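Local atomic coordinates of putative hydantoin racemase (Klebsiella pneumoniae subsp. pneumoniae, PDB entry 3QVL), a protein that racemises allantoin and probably also interconverts the D and L forms of other 5-monosubstituted hydantoins. Residues Pro93-Ala105 / Ile201-Leu214. Sequence-based numbering, arbitrary orientation.
Sequences PVIGIAEAAMHMA and IDGVSAAVKMVESL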
loop_
_atom_site.group_PDB
_atom_site.type_symbol
_atom_site.label_atom_id
_atom_site.label_comp_id
_atom_site.label_asym_id
_atom_site.label_seq_id
_atom_site.Cartn_x
_atom_site.Cartn_y
_atom_site.Cartn_z
ATOM N N PRO A 93 14.802 10.340 -24.508
ATOM C CA PRO A 93 13.740 9.863 -23.621
ATOM C C PRO A 93 12.611 9.154 -24.369
ATOM O O PRO A 93 12.314 9.491 -25.518
ATOM C CB PRO A 93 13.219 11.149 -22.972
ATOM C CG PRO A 93 13.609 12.239 -23.908
ATOM C CD PRO A 93 14.921 11.809 -24.477
ATOM N N VAL A 94 12.009 8.165 -23.711
ATOM C CA VAL A 94 10.870 7.431 -24.255
ATOM C C VAL A 94 9.693 7.575 -23.294
ATOM O O VAL A 94 9.797 7.212 -22.119
ATOM C CB VAL A 94 11.187 5.930 -24.472
ATOM C CG1 VAL A 94 10.028 5.235 -25.173
ATOM C CG2 VAL A 94 12.469 5.749 -25.277
ATOM N N ILE A 95 8.583 8.106 -23.800
ATOM C CA ILE A 95 7.394 8.352 -22.986
ATOM C C ILE A 95 6.202 7.552 -23.508
ATOM O O ILE A 95 5.878 7.605 -24.696
ATOM C CB ILE A 95 7.033 9.869 -22.930
ATOM C CG1 ILE A 95 8.251 10.727 -22.543
ATOM C CG2 ILE A 95 5.848 10.124 -21.990
ATOM C CD1 ILE A 95 8.842 10.436 -21.162
ATOM N N GLY A 96 5.561 6.803 -22.613
ATOM C CA GLY A 96 4.336 6.083 -22.946
ATOM C C GLY A 96 3.135 7.005 -22.867
ATOM O O GLY A 96 3.143 7.976 -22.104
ATOM N N ILE A 97 2.099 6.711 -23.650
ATOM C CA ILE A 97 0.910 7.570 -23.671
ATOM C C ILE A 97 0.011 7.405 -22.442
ATOM O O ILE A 97 -0.622 8.366 -22.010
ATOM C CB ILE A 97 0.093 7.468 -24.991
ATOM C CG1 ILE A 97 -0.465 6.058 -25.209
ATOM C CG2 ILE A 97 0.937 7.944 -26.171
ATOM C CD1 ILE A 97 -1.702 6.026 -26.094
ATOM N N ALA A 98 -0.037 6.198 -21.883
ATOM C CA ALA A 98 -0.741 5.971 -20.622
ATOM C C ALA A 98 -0.033 6.733 -19.509
ATOM O O ALA A 98 -0.668 7.442 -18.728
ATOM C CB ALA A 98 -0.809 4.492 -20.298
ATOM N N GLU A 99 1.290 6.583 -19.467
ATOM C CA GLU A 99 2.154 7.290 -18.528
ATOM C C GLU A 99 1.909 8.799 -18.572
ATOM O O GLU A 99 1.630 9.416 -17.543
ATOM C CB GLU A 99 3.620 6.969 -18.845
ATOM C CG GLU A 99 4.651 7.687 -17.981
ATOM C CD GLU A 99 6.070 7.508 -18.493
ATOM O OE1 GLU A 99 6.264 7.391 -19.724
ATOM O OE2 GLU A 99 7.002 7.489 -17.663
ATOM N N ALA A 100 1.995 9.374 -19.770
ATOM C CA ALA A 100 1.850 10.816 -19.961
ATOM C C ALA A 100 0.459 11.334 -19.597
ATOM O O ALA A 100 0.338 12.375 -18.951
ATOM C CB ALA A 100 2.202 11.197 -21.385
ATOM N N ALA A 101 -0.579 10.605 -20.007
ATOM C CA ALA A 101 -1.964 10.992 -19.730
ATOM C C ALA A 101 -2.272 10.989 -18.234
ATOM O O ALA A 101 -2.925 11.905 -17.730
ATOM C CB ALA A 101 -2.936 10.091 -20.475
ATOM N N MET A 102 -1.797 9.957 -17.537
ATOM C CA MET A 102 -1.970 9.842 -16.088
ATOM C C MET A 102 -1.211 10.941 -15.348
ATOM O O MET A 102 -1.736 11.532 -14.403
ATOM C CB MET A 102 -1.519 8.465 -15.594
ATOM C CG MET A 102 -2.410 7.311 -16.022
ATOM S SD MET A 102 -1.686 5.718 -15.594
ATOM C CE MET A 102 -2.825 4.596 -16.401
ATOM N N HIS A 103 0.022 11.205 -15.785
ATOM C CA HIS A 103 0.848 12.277 -15.223
ATOM C C HIS A 103 0.165 13.640 -15.338
ATOM O O HIS A 103 0.126 14.400 -14.367
ATOM C CB HIS A 103 2.226 12.315 -15.897
ATOM C CG HIS A 103 3.231 11.390 -15.283
ATOM N ND1 HIS A 103 3.207 10.025 -15.475
ATOM C CD2 HIS A 103 4.303 11.637 -14.493
ATOM C CE1 HIS A 103 4.212 9.472 -14.819
ATOM N NE2 HIS A 103 4.892 10.429 -14.213
ATOM N N MET A 104 -0.378 13.934 -16.520
ATOM C CA MET A 104 -1.085 15.194 -16.768
ATOM C C MET A 104 -2.364 15.312 -15.947
ATOM O O MET A 104 -2.700 16.397 -15.467
ATOM C CB MET A 104 -1.414 15.363 -18.256
ATOM C CG MET A 104 -0.215 15.535 -19.186
ATOM S SD MET A 104 0.808 16.986 -18.871
ATOM C CE MET A 104 2.001 16.313 -17.717
ATOM N N ALA A 105 -3.067 14.191 -15.791
ATOM C CA ALA A 105 -4.335 14.151 -15.059
ATOM C C ALA A 105 -4.192 14.576 -13.602
ATOM O O ALA A 105 -5.061 15.268 -13.068
ATOM C CB ALA A 105 -4.956 12.766 -15.150
ATOM N N ILE A 201 -8.117 14.063 -21.421
ATOM C CA ILE A 201 -6.694 14.017 -21.747
ATOM C C ILE A 201 -6.317 12.896 -22.711
ATOM O O ILE A 201 -6.624 11.724 -22.478
ATOM C CB ILE A 201 -5.829 13.961 -20.457
ATOM C CG1 ILE A 201 -6.091 15.209 -19.605
ATOM C CG2 ILE A 201 -4.340 13.843 -20.792
ATOM C CD1 ILE A 201 -5.817 15.030 -18.134
ATOM N N ASP A 202 -5.658 13.287 -23.798
ATOM C CA ASP A 202 -5.067 12.356 -24.748
ATOM C C ASP A 202 -3.584 12.187 -24.440
ATOM O O ASP A 202 -2.835 13.168 -24.387
ATOM C CB ASP A 202 -5.260 12.862 -26.182
ATOM C CG ASP A 202 -4.241 12.289 -27.153
ATOM O OD1 ASP A 202 -4.044 11.055 -27.162
ATOM O OD2 ASP A 202 -3.641 13.076 -27.913
ATOM N N GLY A 203 -3.172 10.938 -24.251
ATOM C CA GLY A 203 -1.786 10.611 -23.938
ATOM C C GLY A 203 -0.795 10.862 -25.059
ATOM O O GLY A 203 0.379 11.121 -24.797
ATOM N N VAL A 204 -1.261 10.775 -26.305
ATOM C CA VAL A 204 -0.406 11.019 -27.472
ATOM C C VAL A 204 0.147 12.443 -27.441
ATOM O O VAL A 204 1.365 12.644 -27.449
ATOM C CB VAL A 204 -1.149 10.754 -28.811
ATOM C CG1 VAL A 204 -0.261 11.101 -30.002
ATOM C CG2 VAL A 204 -1.606 9.303 -28.894
ATOM N N SER A 205 -0.756 13.417 -27.388
ATOM C CA SER A 205 -0.388 14.826 -27.325
ATOM C C SER A 205 0.427 15.142 -26.067
ATOM O O SER A 205 1.410 15.880 -26.131
ATOM C CB SER A 205 -1.638 15.707 -27.406
ATOM O OG SER A 205 -2.549 15.411 -26.362
ATOM N N ALA A 206 0.020 14.560 -24.939
ATOM C CA ALA A 206 0.707 14.746 -23.660
ATOM C C ALA A 206 2.147 14.234 -23.688
ATOM O O ALA A 206 3.054 14.900 -23.185
ATOM C CB ALA A 206 -0.076 14.078 -22.537
ATOM N N ALA A 207 2.348 13.060 -24.287
ATOM C CA ALA A 207 3.675 12.447 -24.382
ATOM C C ALA A 207 4.618 13.266 -25.257
ATOM O O ALA A 207 5.804 13.388 -24.948
ATOM C CB ALA A 207 3.573 11.018 -24.892
ATOM N N VAL A 208 4.082 13.823 -26.342
ATOM C CA VAL A 208 4.839 14.718 -27.221
ATOM C C VAL A 208 5.372 15.911 -26.425
ATOM O O VAL A 208 6.547 16.269 -26.544
ATOM C CB VAL A 208 3.987 15.188 -28.435
ATOM C CG1 VAL A 208 4.666 16.333 -29.186
ATOM C CG2 VAL A 208 3.725 14.022 -29.378
ATOM N N LYS A 209 4.510 16.499 -25.597
ATOM C CA LYS A 209 4.892 17.641 -24.767
ATOM C C LYS A 209 5.918 17.264 -23.698
ATOM O O LYS A 209 6.767 18.081 -23.341
ATOM C CB LYS A 209 3.664 18.298 -24.122
ATOM C CG LYS A 209 2.560 18.755 -25.092
ATOM C CD LYS A 209 3.080 19.515 -26.316
ATOM C CE LYS A 209 3.506 20.935 -25.988
ATOM N NZ LYS A 209 4.020 21.631 -27.204
ATOM N N MET A 210 5.837 16.030 -23.200
ATOM C CA MET A 210 6.801 15.528 -22.215
ATOM C C MET A 210 8.191 15.357 -22.822
ATOM O O MET A 210 9.191 15.720 -22.198
ATOM C CB MET A 210 6.325 14.215 -21.580
ATOM C CG MET A 210 5.097 14.332 -20.674
ATOM S SD MET A 210 5.194 15.612 -19.399
ATOM C CE MET A 210 4.392 16.984 -20.235
ATOM N N VAL A 211 8.241 14.809 -24.035
ATOM C CA VAL A 211 9.500 14.661 -24.769
ATOM C C VAL A 211 10.122 16.034 -25.037
ATOM O O VAL A 211 11.304 16.244 -24.765
ATOM C CB VAL A 211 9.319 13.873 -26.094
ATOM C CG1 VAL A 211 10.619 13.845 -26.888
ATOM C CG2 VAL A 211 8.851 12.452 -25.817
ATOM N N GLU A 212 9.313 16.961 -25.551
ATOM C CA GLU A 212 9.752 18.338 -25.801
ATOM C C GLU A 212 10.289 19.001 -24.535
ATOM O O GLU A 212 11.312 19.687 -24.576
ATOM C CB GLU A 212 8.608 19.179 -26.370
ATOM C CG GLU A 212 8.291 18.909 -27.833
ATOM C CD GLU A 212 7.070 19.670 -28.321
ATOM O OE1 GLU A 212 6.232 20.061 -27.484
ATOM O OE2 GLU A 212 6.946 19.874 -29.544
ATOM N N SER A 213 9.593 18.785 -23.420
ATOM C CA SER A 213 9.994 19.333 -22.126
ATOM C C SER A 213 11.343 18.785 -21.665
ATOM O O SER A 213 12.223 19.553 -21.276
ATOM C CB SER A 213 8.921 19.060 -21.070
ATOM O OG SER A 213 7.716 19.734 -21.389
ATOM N N LEU A 214 11.501 17.463 -21.725
ATOM C CA LEU A 214 12.745 16.809 -21.315
ATOM C C LEU A 214 13.938 17.233 -22.174
ATOM O O LEU A 214 15.037 17.441 -21.655
ATOM C CB LEU A 214 12.587 15.283 -21.311
ATOM C CG LEU A 214 11.728 14.688 -20.186
ATOM C CD1 LEU A 214 11.302 13.267 -20.520
ATOM C CD2 LEU A 214 12.446 14.733 -18.839
#
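Ala-100 fits as a knob into a hole formed by Gly-203, Ala-206, Ala-207 and Met-210. The single knob sits where two helices cross almost squarely, at 85°. It lies in the buried core of the Asp/Glu/hydantoin racemase fold, which has two four-stranded parallel sheets. Strand 94-96 is an outermost strand of one sheet and leads directly into helix 97-105. Helix 203-214 follows an outermost strand of the other sheet and runs back along strand 94-96, so the contact joins the two halves.

The helix axes come within 7.5 Å, and small residues make this possible. Gly-203 CA lies 3.2 Å from Ile-97 O, a CA-H...O contact. Ala-101 CB packs on the same glycine.

Ile-95 fills the strand side of the interface. Its CB faces Ala-207 CB. Ile-95 CG2 lies 3.8 Å from Ala-207 CB. Ile-95 CG1, anti to the carbonyl carbon (chi1 -51°), is 3.7 Å from Val-211 CG2, where the two side chains slide past each other in opposite directions. CD1 ends tip to tip with Leu-214 CD1, which also touches Pro-93 CB. Met-210 crosses Ile-95 at about a right angle.

Ile-97 sets CB and CG2 against the carbonyl of Gly-203, and CG2 also meets Val-204 CG2. Its side chain comes about 4 Å from the bound [(4R)-2,5-dioxoimidazolidin-4-yl]acetic acid, so this packing adjoins the ligand pocket.

Asp-202 caps helix 203-214. Its OD2 takes the N-H of Ser-205 from above the carboxylate plane. Ile-201, just before helix 203-214, places its CD1 3.5 Å from Ala-105 CA, farther along helix 97-105. Met-104 and Met-210 both bend at chi2 and chi3. They meet tip to tip, with Met-104 CE 3.5 Å from Met-210 CE.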